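Local coordinates for protein aminoglycoside N(3)-acetyltransferase, AAC(3)-IVa (Escherichia coli, PDB 6MN3) that transfers an acetyl group from acetyl-CoA to the 3-amino group of 2-deoxystreptamine antibiotics, and so probably confers resistance to gentamicin, kanamycin, tobramycin, neomycin and apramycin, at residues V29-R34 with G85-T90; G45-L50 with L60-W65; L157-A162 with G232-D237; L197-L202 with Q208-V213. One frame throughout, in Å; residues are numbered along the deposited sequence.

In the fold
Interactions 1 to 3 are buried and interaction 4 is partly buried. Interactions 1 and 2 touch each other and share a mixed beta-sheet, in which strands 26-31 and 59-63 are neighbours; Val87 of interaction 1 also packs on Met62 of interaction 2. Their chemistry differs all the same: interaction 1 combines one apolar touch with two bridging waters, whereas interaction 2 is wholly apolar. Interaction 4 lies at an outermost strand of the same sheet and is held by a polar amide-carboxylate network. Interaction 3 joins two helices, about 28 Å from interactions 1 and 2 between centres, and meets interaction 4 where Gln233 packs on Trp201.

Interaction 1 of 4, residues V29-R34 with G85-T90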
loop_
_atom_site.group_PDB
_atom_site.type_symbol
_atom_site.label_atom_id
_atom_site.label_comp_id
_atom_site.label_asym_id
_atom_site.label_seq_id
_atom_site.Cartn_x
_atom_site.Cartn_y
_atom_site.Cartn_z
ATOM N N VAL A 29 0.725 -5.839 -0.029
ATOM C CA VAL A 29 -0.589 -6.091 -0.604
ATOM C C VAL A 29 -1.543 -4.987 -0.176
ATOM O O VAL A 29 -1.799 -4.805 1.021
ATOM C CB VAL A 29 -1.135 -7.466 -0.192
ATOM C CG1 VAL A 29 -2.552 -7.648 -0.713
ATOM C CG2 VAL A 29 -0.226 -8.566 -0.706
ATOM N N HIS A 30 -2.059 -4.249 -1.155
ATOM C CA HIS A 30 -3.208 -3.376 -0.978
ATOM C C HIS A 30 -4.429 -4.097 -1.531
ATOM O O HIS A 30 -4.424 -4.533 -2.686
ATOM C CB HIS A 30 -3.006 -2.043 -1.696
ATOM C CG HIS A 30 -1.632 -1.467 -1.535
ATOM N ND1 HIS A 30 -1.293 -0.631 -0.494
ATOM C CD2 HIS A 30 -0.517 -1.599 -2.292
ATOM C CE1 HIS A 30 -0.025 -0.276 -0.612
ATOM N NE2 HIS A 30 0.468 -0.850 -1.695
ATOM N N SER A 31 -5.469 -4.230 -0.709
ATOM C CA SER A 31 -6.571 -5.115 -1.055
ATOM C C SER A 31 -7.915 -4.457 -0.783
ATOM O O SER A 31 -8.038 -3.559 0.055
ATOM C CB SER A 31 -6.488 -6.432 -0.277
ATOM O OG SER A 31 -6.575 -6.198 1.117
ATOM N N SER A 32 -8.921 -4.926 -1.516
ATOM C CA SER A 32 -10.328 -4.637 -1.247
ATOM C C SER A 32 -11.040 -5.985 -1.233
ATOM O O SER A 32 -11.253 -6.587 -2.290
ATOM C CB SER A 32 -10.923 -3.706 -2.292
ATOM O OG SER A 32 -12.307 -3.965 -2.458
ATOM N N PHE A 33 -11.399 -6.462 -0.037
ATOM C CA PHE A 33 -11.990 -7.792 0.073
ATOM C C PHE A 33 -13.318 -7.884 -0.666
ATOM O O PHE A 33 -13.692 -8.967 -1.130
ATOM C CB PHE A 33 -12.177 -8.176 1.540
ATOM C CG PHE A 33 -12.716 -9.565 1.733
ATOM C CD1 PHE A 33 -11.917 -10.671 1.494
ATOM C CD2 PHE A 33 -14.026 -9.767 2.136
ATOM C CE1 PHE A 33 -12.409 -11.950 1.662
ATOM C CE2 PHE A 33 -14.524 -11.046 2.304
ATOM C CZ PHE A 33 -13.714 -12.137 2.068
ATOM N N ARG A 34 -14.039 -6.765 -0.790
ATOM C CA ARG A 34 -15.288 -6.774 -1.544
ATOM C C ARG A 34 -15.068 -7.193 -2.991
ATOM O O ARG A 34 -15.939 -7.830 -3.593
ATOM C CB ARG A 34 -15.945 -5.393 -1.491
ATOM C CG ARG A 34 -16.392 -4.965 -0.104
ATOM C CD ARG A 34 -17.166 -3.662 -0.163
ATOM N NE ARG A 34 -16.326 -2.553 -0.607
ATOM C CZ ARG A 34 -16.767 -1.525 -1.328
ATOM N NH1 ARG A 34 -18.042 -1.463 -1.692
ATOM N NH2 ARG A 34 -15.932 -0.558 -1.687
ATOM N N GLY A 85 -9.720 -1.728 4.145
ATOM C CA GLY A 85 -10.386 -2.994 3.923
ATOM C C GLY A 85 -10.351 -3.902 5.142
ATOM O O GLY A 85 -9.655 -3.660 6.132
ATOM N N VAL A 86 -11.129 -4.982 5.043
ATOM C CA VAL A 86 -11.218 -5.955 6.127
ATOM C C VAL A 86 -9.955 -6.803 6.212
ATOM O O VAL A 86 -9.560 -7.233 7.302
ATOM C CB VAL A 86 -12.468 -6.834 5.939
ATOM C CG1 VAL A 86 -12.736 -7.657 7.191
ATOM C CG2 VAL A 86 -13.669 -5.971 5.587
ATOM N N VAL A 87 -9.304 -7.063 5.076
ATOM C CA VAL A 87 -8.100 -7.889 5.079
ATOM C C VAL A 87 -6.990 -7.214 5.874
ATOM O O VAL A 87 -6.305 -7.854 6.682
ATOM C CB VAL A 87 -7.661 -8.196 3.635
ATOM C CG1 VAL A 87 -6.361 -8.981 3.627
ATOM C CG2 VAL A 87 -8.760 -8.951 2.899
ATOM N N SER A 88 -6.799 -5.908 5.667
ATOM C CA SER A 88 -5.770 -5.188 6.412
ATOM C C SER A 88 -6.073 -5.174 7.904
ATOM O O SER A 88 -5.170 -5.352 8.730
ATOM C CB SER A 88 -5.639 -3.763 5.880
ATOM O OG SER A 88 -4.908 -3.740 4.669
ATOM N N ASP A 89 -7.337 -4.954 8.270
ATOM C CA ASP A 89 -7.697 -4.940 9.682
ATOM C C ASP A 89 -7.680 -6.332 10.288
ATOM O O ASP A 89 -7.646 -6.462 11.516
ATOM C CB ASP A 89 -9.072 -4.305 9.878
ATOM C CG ASP A 89 -9.320 -3.893 11.313
ATOM O OD1 ASP A 89 -8.464 -3.182 11.881
ATOM O OD2 ASP A 89 -10.365 -4.284 11.875
ATOM N N THR A 90 -7.701 -7.369 9.461
ATOM C CA THR A 90 -7.639 -8.732 9.967
ATOM C C THR A 90 -6.212 -9.235 10.087
ATOM O O THR A 90 -5.914 -10.025 10.989
ATOM C CB THR A 90 -8.429 -9.671 9.052
ATOM O OG1 THR A 90 -9.635 -9.020 8.630
ATOM C CG2 THR A 90 -8.777 -10.974 9.780
HETATM O O HOH W 1 -7.968 -4.983 3.294
HETATM O O HOH W 2 -5.575 -2.411 1.734
#
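Buried and partly water-mediated, this contact sets Ser31 and Phe33, at the end of strand 26-31 and the start of the short helix 33-36, against Val87 and Ser88 in the first turn of helix 86-91. The direct part is small. Val87 CG2 rests on Phe33 CB at 3.8 Å and on Phe33 CD1 at 3.9 Å, the two side chains crossing at about a right angle. With CG of Phe33 anti to its own N (chi1 -177°), the ring runs on past the methyl group, which meets it obliquely, toward Leu39 and Pro43. Ser31 places OG 3.4 Å from Val87 CB, a van der Waals contact beside which the hydroxyl still reaches water. One water accepts a hydrogen bond from the backbone N of Ser88 (2.8 Å) and also bonds Ser31 OG (2.9 Å). A second accepts from the backbone N of Ser31 at 3.0 Å and bonds Ser88 OG at 3.3 Å. This is a helix N-terminus facing a strand end: Gly85 is the N-cap, and Ser88 belongs to the first turn, whose N-H groups have no helical carbonyl to bond, so the first water takes the place of one. At the phi of 101° and psi of 170° of Gly85, a side-chain carbon would jam against the preceding carbonyl O and come tight on Ser31 O, consistent with glycine here. Across the contact, Ser32 is the N-cap of helix 33-36, its OG weakly bonded to Ser35 N. Val87 also packs on Leu46 and Ile47 of helix 42-54, and Ser88 OG makes a weak bond to Pro63 O.

Interaction 2 of 4, residues G45-L50 with L60-W65; sequences GLIEAL and LVMPSW
The backbone N of Leu50 bonds to O of Leu46 at 2.9 Å, one of the regular helical bonds that set Leu50 on the flank facing strand 59-63, beside Ile47 one turn earlier. No polar bond crosses between helix and strand; the contact is made by four buried apolar side chains, Ile47 and Leu50 against Leu60 and Met62. The terminal methyl of Met62 does most of the reaching. Its CE lies 4.0 Å from Leu50 CD1 and 4.1 Å from Ile47 CG1, so the tip of the thioether is set between branches of two residues three apart on the helix. Met62 crosses both partners at a slant, and its chain, extended beyond CG (chi2 -174°), spans much of the gap between sheet and helix, whose short axes come no nearer than 10.5 Å. Leu60 reaches Leu50 nearer the helix backbone: with CG anti to N (chi1 171°) it turns CD2 to Leu50 CB at 4.1 Å, and more loosely to Ile47 CG2 at 4.5 Å. Leu60 and Met62, two apart in the strand, project from the same face of the sheet, while the intervening Val61 packs on Phe106 and Ala108 of strand 106-109. Phe91 of helix 86-91 touches both Leu60 and Met62. Helix 42-54, after the short helix 33-36, connects strand 26-31 to strand 59-63, parallel neighbours in the sheet, and its segment runs at 137° to the strand it leads into: a beta-alpha-beta crossover whose helix packs on the sheet through aliphatic side chains.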
loop_
_atom_site.group_PDB
_atom_site.type_symbol
_atom_site.label_atom_id
_atom_site.label_comp_id
_atom_site.label_asym_id
_atom_site.label_seq_id
_atom_site.Cartn_x
_atom_site.Cartn_y
_atom_site.Cartn_z
ATOM N N GLY A 45 -8.935 -16.757 4.905
ATOM C CA GLY A 45 -8.567 -17.645 3.818
ATOM C C GLY A 45 -7.724 -16.950 2.768
ATOM O O GLY A 45 -6.788 -17.537 2.218
ATOM N N LEU A 46 -8.038 -15.686 2.478
ATOM C CA LEU A 46 -7.210 -14.921 1.552
ATOM C C LEU A 46 -5.822 -14.680 2.131
ATOM O O LEU A 46 -4.821 -14.762 1.411
ATOM C CB LEU A 46 -7.890 -13.594 1.214
ATOM C CG LEU A 46 -7.082 -12.642 0.332
ATOM C CD1 LEU A 46 -6.756 -13.303 -1.001
ATOM C CD2 LEU A 46 -7.837 -11.344 0.120
ATOM N N ILE A 47 -5.744 -14.383 3.431
ATOM C CA ILE A 47 -4.446 -14.194 4.071
ATOM C C ILE A 47 -3.651 -15.495 4.058
ATOM O O ILE A 47 -2.457 -15.505 3.742
ATOM C CB ILE A 47 -4.632 -13.651 5.498
ATOM C CG1 ILE A 47 -5.167 -12.220 5.455
ATOM C CG2 ILE A 47 -3.325 -13.710 6.268
ATOM C CD1 ILE A 47 -5.805 -11.772 6.755
ATOM N N GLU A 48 -4.301 -16.613 4.393
ATOM C CA GLU A 48 -3.612 -17.901 4.377
ATOM C C GLU A 48 -3.125 -18.247 2.977
ATOM O O GLU A 48 -2.050 -18.839 2.814
ATOM C CB GLU A 48 -4.532 -19.002 4.908
ATOM C CG GLU A 48 -4.546 -19.132 6.422
ATOM C CD GLU A 48 -5.556 -20.157 6.908
ATOM O OE1 GLU A 48 -6.135 -20.872 6.061
ATOM O OE2 GLU A 48 -5.775 -20.243 8.136
ATOM N N ALA A 49 -3.901 -17.885 1.952
ATOM C CA ALA A 49 -3.464 -18.113 0.580
ATOM C C ALA A 49 -2.249 -17.260 0.242
ATOM O O ALA A 49 -1.298 -17.743 -0.384
ATOM C CB ALA A 49 -4.609 -17.829 -0.392
ATOM N N LEU A 50 -2.265 -15.988 0.650
ATOM C CA LEU A 50 -1.119 -15.117 0.413
ATOM C C LEU A 50 0.126 -15.648 1.110
ATOM O O LEU A 50 1.216 -15.665 0.526
ATOM C CB LEU A 50 -1.428 -13.700 0.890
ATOM C CG LEU A 50 -2.432 -12.900 0.061
ATOM C CD1 LEU A 50 -2.847 -11.641 0.800
ATOM C CD2 LEU A 50 -1.846 -12.556 -1.296
ATOM N N LEU A 60 4.937 -11.168 4.201
ATOM C CA LEU A 60 3.736 -10.492 3.730
ATOM C C LEU A 60 3.569 -9.175 4.472
ATOM O O LEU A 60 3.622 -9.144 5.704
ATOM C CB LEU A 60 2.505 -11.374 3.941
ATOM C CG LEU A 60 1.139 -10.739 3.697
ATOM C CD1 LEU A 60 0.994 -10.341 2.236
ATOM C CD2 LEU A 60 0.036 -11.701 4.116
ATOM N N VAL A 61 3.369 -8.090 3.724
ATOM C CA VAL A 61 3.247 -6.755 4.295
ATOM C C VAL A 61 1.942 -6.130 3.823
ATOM O O VAL A 61 1.550 -6.284 2.662
ATOM C CB VAL A 61 4.443 -5.856 3.917
ATOM C CG1 VAL A 61 4.459 -4.614 4.789
ATOM C CG2 VAL A 61 5.752 -6.620 4.048
ATOM N N MET A 62 1.273 -5.417 4.725
ATOM C CA MET A 62 0.030 -4.724 4.431
ATOM C C MET A 62 0.012 -3.379 5.139
ATOM O O MET A 62 0.585 -3.237 6.226
ATOM C CB MET A 62 -1.198 -5.533 4.872
ATOM C CG MET A 62 -1.407 -6.821 4.116
ATOM S SD MET A 62 -2.956 -7.585 4.606
ATOM C CE MET A 62 -2.694 -9.265 4.050
ATOM N N PRO A 63 -0.637 -2.377 4.550
ATOM C CA PRO A 63 -0.861 -1.126 5.279
ATOM C C PRO A 63 -1.737 -1.379 6.496
ATOM O O PRO A 63 -2.562 -2.296 6.514
ATOM C CB PRO A 63 -1.565 -0.234 4.250
ATOM C CG PRO A 63 -2.166 -1.185 3.270
ATOM C CD PRO A 63 -1.215 -2.342 3.196
ATOM N N SER A 64 -1.546 -0.557 7.526
ATOM C CA SER A 64 -2.223 -0.798 8.793
ATOM C C SER A 64 -2.318 0.467 9.637
ATOM O O SER A 64 -2.139 0.414 10.857
ATOM C CB SER A 64 -1.493 -1.896 9.573
ATOM O OG SER A 64 -2.308 -2.427 10.602
ATOM N N TRP A 65 -2.604 1.604 9.006
ATOM C CA TRP A 65 -2.699 2.858 9.735
ATOM C C TRP A 65 -4.145 3.141 10.143
ATOM O O TRP A 65 -5.092 2.526 9.649
ATOM C CB TRP A 65 -2.134 4.013 8.907
ATOM C CG TRP A 65 -2.717 4.144 7.538
ATOM C CD1 TRP A 65 -3.953 4.625 7.215
ATOM C CD2 TRP A 65 -2.080 3.807 6.302
ATOM N NE1 TRP A 65 -4.127 4.600 5.852
ATOM C CE2 TRP A 65 -2.991 4.102 5.268
ATOM C CE3 TRP A 65 -0.828 3.281 5.969
ATOM C CZ2 TRP A 65 -2.691 3.888 3.926
ATOM C CZ3 TRP A 65 -0.531 3.069 4.635
ATOM C CH2 TRP A 65 -1.458 3.372 3.630
#

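Interaction 3 of 4, residues L157-A162 with G232-D237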
loop_
_atom_site.group_PDB
_atom_site.type_symbol
_atom_site.label_atom_id
_atom_site.label_comp_id
_atom_site.label_asym_id
_atom_site.label_seq_id
_atom_site.Cartn_x
_atom_site.Cartn_y
_atom_site.Cartn_z
ATOM N N LEU A 157 5.894 7.338 -2.044
ATOM C CA LEU A 157 7.332 7.303 -1.811
ATOM C C LEU A 157 8.089 7.888 -2.997
ATOM O O LEU A 157 9.104 8.572 -2.821
ATOM C CB LEU A 157 7.779 5.865 -1.539
ATOM C CG LEU A 157 9.262 5.517 -1.697
ATOM C CD1 LEU A 157 10.112 6.243 -0.661
ATOM C CD2 LEU A 157 9.468 4.013 -1.604
ATOM N N ALA A 158 7.597 7.639 -4.214
ATOM C CA ALA A 158 8.258 8.162 -5.404
ATOM C C ALA A 158 8.196 9.683 -5.447
ATOM O O ALA A 158 9.160 10.336 -5.861
ATOM C CB ALA A 158 7.630 7.560 -6.659
ATOM N N GLU A 159 7.069 10.264 -5.024
ATOM C CA GLU A 159 6.974 11.718 -4.950
ATOM C C GLU A 159 8.026 12.287 -4.010
ATOM O O GLU A 159 8.661 13.303 -4.315
ATOM C CB GLU A 159 5.580 12.135 -4.484
ATOM C CG GLU A 159 4.448 11.757 -5.416
ATOM C CD GLU A 159 3.091 12.075 -4.819
ATOM O OE1 GLU A 159 2.817 11.615 -3.690
ATOM O OE2 GLU A 159 2.306 12.792 -5.472
ATOM N N LEU A 160 8.225 11.640 -2.861
ATOM C CA LEU A 160 9.176 12.153 -1.882
ATOM C C LEU A 160 10.611 11.996 -2.367
ATOM O O LEU A 160 11.450 12.872 -2.130
ATOM C CB LEU A 160 8.972 11.449 -0.543
ATOM C CG LEU A 160 7.727 11.926 0.206
ATOM C CD1 LEU A 160 7.470 11.073 1.433
ATOM C CD2 LEU A 160 7.874 13.392 0.585
ATOM N N MET A 161 10.912 10.890 -3.050
ATOM C CA MET A 161 12.249 10.723 -3.609
ATOM C C MET A 161 12.504 11.707 -4.743
ATOM O O MET A 161 13.651 12.111 -4.966
ATOM C CB MET A 161 12.445 9.285 -4.086
ATOM C CG MET A 161 12.598 8.286 -2.953
ATOM S SD MET A 161 12.573 6.577 -3.516
ATOM C CE MET A 161 14.073 6.520 -4.496
ATOM N N ALA A 162 11.456 12.109 -5.459
ATOM C CA ALA A 162 11.577 13.142 -6.478
ATOM C C ALA A 162 11.640 14.544 -5.891
ATOM O O ALA A 162 11.754 15.510 -6.655
ATOM C CB ALA A 162 10.409 13.048 -7.464
ATOM N N GLY A 232 10.842 8.883 -13.332
ATOM C CA GLY A 232 11.040 9.431 -14.663
ATOM C C GLY A 232 9.943 10.400 -15.060
ATOM O O GLY A 232 10.212 11.449 -15.653
ATOM N N GLN A 233 8.691 10.065 -14.739
ATOM C CA GLN A 233 7.585 10.964 -15.048
ATOM C C GLN A 233 7.607 12.195 -14.151
ATOM O O GLN A 233 7.276 13.300 -14.597
ATOM C CB GLN A 233 6.254 10.225 -14.913
ATOM C CG GLN A 233 6.082 9.076 -15.893
ATOM C CD GLN A 233 5.753 9.545 -17.299
ATOM O OE1 GLN A 233 5.424 10.712 -17.520
ATOM N NE2 GLN A 233 5.833 8.631 -18.257
ATOM N N LEU A 234 7.988 12.023 -12.882
ATOM C CA LEU A 234 8.118 13.174 -11.994
ATOM C C LEU A 234 9.295 14.054 -12.396
ATOM O O LEU A 234 9.247 15.275 -12.206
ATOM C CB LEU A 234 8.270 12.713 -10.544
ATOM C CG LEU A 234 7.015 12.154 -9.870
ATOM C CD1 LEU A 234 7.386 11.231 -8.714
ATOM C CD2 LEU A 234 6.105 13.278 -9.394
ATOM N N GLY A 235 10.353 13.457 -12.952
ATOM C CA GLY A 235 11.477 14.248 -13.422
ATOM C C GLY A 235 11.129 15.128 -14.604
ATOM O O GLY A 235 11.748 16.177 -14.804
ATOM N N ARG A 236 10.144 14.716 -15.402
ATOM C CA ARG A 236 9.659 15.530 -16.511
ATOM C C ARG A 236 8.604 16.532 -16.064
ATOM O O ARG A 236 8.619 17.687 -16.503
ATOM C CB ARG A 236 9.088 14.635 -17.613
ATOM C CG ARG A 236 8.630 15.396 -18.841
ATOM C CD ARG A 236 8.004 14.465 -19.870
ATOM N NE ARG A 236 6.865 15.071 -20.556
ATOM C CZ ARG A 236 6.970 15.939 -21.559
ATOM N NH1 ARG A 236 8.166 16.317 -21.990
ATOM N NH2 ARG A 236 5.879 16.436 -22.129
ATOM N N ASP A 237 7.684 16.106 -15.199
ATOM C CA ASP A 237 6.646 16.980 -14.656
ATOM C C ASP A 237 6.528 16.697 -13.164
ATOM O O ASP A 237 5.952 15.672 -12.763
ATOM C CB ASP A 237 5.308 16.769 -15.362
ATOM C CG ASP A 237 4.320 17.898 -15.101
ATOM O OD1 ASP A 237 4.321 18.460 -13.986
ATOM O OD2 ASP A 237 3.534 18.221 -16.016
#
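Leu234 carries segment 232-237 onto helix 154-161. In sequence order, Gly232 comes first and lends its O to Arg236 N at 3.3 Å, a helical bond close to the end of helix 223-236. Gln233 turns from this contact and packs on Trp201 instead. Leu234 follows, with CG beside its backbone N and anti to the carbonyl carbon (chi1 -73°), and pushes CD1 against the other helix. That methyl sits 3.5 Å from Ala158 O, 3.8 Å from Glu159 CA and 3.7 Å from Ala162 CB; Leu234 CB also meets Ala162 CB, at 3.8 Å. Ala158 and Ala162 are one turn apart, and their small side chains let the leucine come close to the backbone, where Ala158 O is already engaged by Ala162 N. Beyond Gly235 and Arg236, Asp237 N returns to Gln233 O at 2.9 Å, and its OD1 bonds Leu239 N. The Glu159 carboxylate bonds Tyr166 OH, His190 NE2 and Asn188 ND2, and weakly His156 ND1; the Glu159 side chain lies about 10 Å from the zinc ion. Helix 154-161 packs on two helices: Leu157 on Val132 and Ala133 of helix 131-137, while Leu157, Ala158 and Ala162 touch Val227, Ala230 and Leu231 of helix 223-236.

Interaction 4 of 4, residues L197-L202 with Q208-V213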
loop_
_atom_site.group_PDB
_atom_site.type_symbol
_atom_site.label_atom_id
_atom_site.label_comp_id
_atom_site.label_asym_id
_atom_site.label_seq_id
_atom_site.Cartn_x
_atom_site.Cartn_y
_atom_site.Cartn_z
ATOM N N LEU A 197 -2.502 7.052 -13.821
ATOM C CA LEU A 197 -1.604 7.200 -14.962
ATOM C C LEU A 197 -0.508 6.143 -14.949
ATOM O O LEU A 197 -0.078 5.678 -16.012
ATOM C CB LEU A 197 -0.981 8.597 -14.966
ATOM C CG LEU A 197 -1.913 9.794 -15.153
ATOM C CD1 LEU A 197 -1.137 11.091 -14.986
ATOM C CD2 LEU A 197 -2.591 9.739 -16.510
ATOM N N ALA A 198 -0.047 5.750 -13.759
ATOM C CA ALA A 198 0.996 4.739 -13.655
ATOM C C ALA A 198 0.572 3.408 -14.259
ATOM O O ALA A 198 1.435 2.624 -14.666
ATOM C CB ALA A 198 1.395 4.547 -12.191
ATOM N N ASP A 199 -0.735 3.140 -14.330
ATOM C CA ASP A 199 -1.204 1.892 -14.920
ATOM C C ASP A 199 -0.738 1.762 -16.364
ATOM O O ASP A 199 -0.180 0.731 -16.759
ATOM C CB ASP A 199 -2.728 1.811 -14.830
ATOM C CG ASP A 199 -3.244 0.400 -15.005
ATOM O OD1 ASP A 199 -3.084 -0.409 -14.070
ATOM O OD2 ASP A 199 -3.807 0.097 -16.078
ATOM N N ARG A 200 -0.943 2.808 -17.167
ATOM C CA ARG A 200 -0.498 2.755 -18.555
ATOM C C ARG A 200 1.022 2.804 -18.650
ATOM O O ARG A 200 1.616 2.121 -19.491
ATOM C CB ARG A 200 -1.123 3.893 -19.358
ATOM C CG ARG A 200 -0.816 3.822 -20.845
ATOM C CD ARG A 200 -1.033 5.162 -21.525
ATOM N NE ARG A 200 -2.448 5.497 -21.629
ATOM C CZ ARG A 200 -2.936 6.724 -21.477
ATOM N NH1 ARG A 200 -2.122 7.733 -21.207
ATOM N NH2 ARG A 200 -4.239 6.939 -21.589
ATOM N N TRP A 201 1.669 3.604 -17.800
ATOM C CA TRP A 201 3.129 3.656 -17.795
ATOM C C TRP A 201 3.724 2.269 -17.585
ATOM O O TRP A 201 4.631 1.852 -18.315
ATOM C CB TRP A 201 3.623 4.607 -16.704
ATOM C CG TRP A 201 3.155 6.018 -16.835
ATOM C CD1 TRP A 201 2.659 6.623 -17.955
ATOM C CD2 TRP A 201 3.145 7.012 -15.805
ATOM N NE1 TRP A 201 2.339 7.931 -17.682
ATOM C CE2 TRP A 201 2.629 8.195 -16.369
ATOM C CE3 TRP A 201 3.521 7.014 -14.458
ATOM C CZ2 TRP A 201 2.477 9.368 -15.633
ATOM C CZ3 TRP A 201 3.371 8.181 -13.729
ATOM C CH2 TRP A 201 2.853 9.340 -14.318
ATOM N N LEU A 202 3.212 1.535 -16.595
ATOM C CA LEU A 202 3.801 0.256 -16.215
ATOM C C LEU A 202 3.400 -0.859 -17.172
ATOM O O LEU A 202 4.244 -1.653 -17.598
ATOM C CB LEU A 202 3.397 -0.096 -14.782
ATOM C CG LEU A 202 3.928 0.847 -13.701
ATOM C CD1 LEU A 202 3.062 0.787 -12.452
ATOM C CD2 LEU A 202 5.379 0.526 -13.373
ATOM N N GLN A 208 3.936 -4.562 -15.458
ATOM C CA GLN A 208 2.784 -4.853 -14.616
ATOM C C GLN A 208 2.156 -6.159 -15.077
ATOM O O GLN A 208 1.737 -6.278 -16.234
ATOM C CB GLN A 208 1.767 -3.711 -14.666
ATOM C CG GLN A 208 0.450 -4.017 -13.979
ATOM C CD GLN A 208 -0.475 -2.815 -13.933
ATOM O OE1 GLN A 208 -0.349 -1.953 -13.064
ATOM N NE2 GLN A 208 -1.416 -2.754 -14.871
ATOM N N LYS A 209 2.112 -7.138 -14.179
ATOM C CA LYS A 209 1.416 -8.389 -14.432
ATOM C C LYS A 209 -0.038 -8.256 -14.000
ATOM O O LYS A 209 -0.339 -7.666 -12.958
ATOM C CB LYS A 209 2.088 -9.542 -13.687
ATOM C CG LYS A 209 3.171 -10.235 -14.493
ATOM C CD LYS A 209 4.406 -10.500 -13.655
ATOM C CE LYS A 209 5.518 -11.096 -14.503
ATOM N NZ LYS A 209 6.749 -11.357 -13.706
ATOM N N GLU A 210 -0.939 -8.794 -14.811
ATOM C CA GLU A 210 -2.368 -8.669 -14.569
ATOM C C GLU A 210 -3.023 -10.037 -14.656
ATOM O O GLU A 210 -2.622 -10.880 -15.463
ATOM C CB GLU A 210 -3.025 -7.714 -15.571
ATOM C CG GLU A 210 -2.463 -6.305 -15.549
ATOM C CD GLU A 210 -3.127 -5.401 -16.567
ATOM O OE1 GLU A 210 -3.909 -5.910 -17.397
ATOM O OE2 GLU A 210 -2.868 -4.180 -16.535
ATOM N N GLY A 211 -4.033 -10.245 -13.819
ATOM C CA GLY A 211 -4.752 -11.491 -13.785
ATOM C C GLY A 211 -5.770 -11.513 -12.667
ATOM O O GLY A 211 -5.909 -10.555 -11.899
ATOM N N PRO A 212 -6.511 -12.613 -12.555
ATOM C CA PRO A 212 -7.527 -12.717 -11.506
ATOM C C PRO A 212 -6.989 -13.319 -10.217
ATOM O O PRO A 212 -6.161 -14.233 -10.216
ATOM C CB PRO A 212 -8.570 -13.641 -12.145
ATOM C CG PRO A 212 -7.753 -14.558 -13.000
ATOM C CD PRO A 212 -6.556 -13.758 -13.483
ATOM N N VAL A 213 -7.469 -12.779 -9.102
ATOM C CA VAL A 213 -7.308 -13.379 -7.783
ATOM C C VAL A 213 -8.693 -13.378 -7.154
ATOM O O VAL A 213 -9.234 -12.311 -6.843
ATOM C CB VAL A 213 -6.303 -12.626 -6.905
ATOM C CG1 VAL A 213 -6.343 -13.159 -5.482
ATOM C CG2 VAL A 213 -4.901 -12.744 -7.480
#
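Helix 197-202 and strand 208-213 run nearly crosswise, their short axes 104° apart and 9.3 Å at closest approach. A short connection brings Leu202 and Gln208 together, CA to CA 5.4 Å, and there Leu202 CB rests on Gln208 CB at 4.0 Å. The polar part is made one turn earlier on the helix, at Asp199. The Gln208 side chain, extended as far as its amide with CG anti to N (chi1 172°), crosses that of Asp199 at about a right angle, and NE2 donates to Asp199 OD1 at 3.0 Å in a fairly straight bond (155°). The acceptor lies in the amide plane, but NE2 stands well above the plane of the carboxylate. The same nitrogen gives a second bond, 2.6 Å, to Glu210 OE2 on its anti lone pair; Gln208 and Glu210, two apart, both point to the helix side of the strand. Strand 208-213 is an outermost strand of the mixed sheet and forms a beta-hairpin with antiparallel strand 216-222, bonded through Lys209 with Leu220 and Gly211 with Ala218. From that neighbouring strand Arg219 makes a salt bridge to Asp199 OD1, while His149 bonds Gln208 OE1, so both ends of the amide have partners, which probably fixes its rotation. Asp199 OD2 and Glu210 OE2 stand 4.4 Å apart, like charges whose repulsion Arg219 and long, weak ion pairs from Lys203 to both carboxylates would ease.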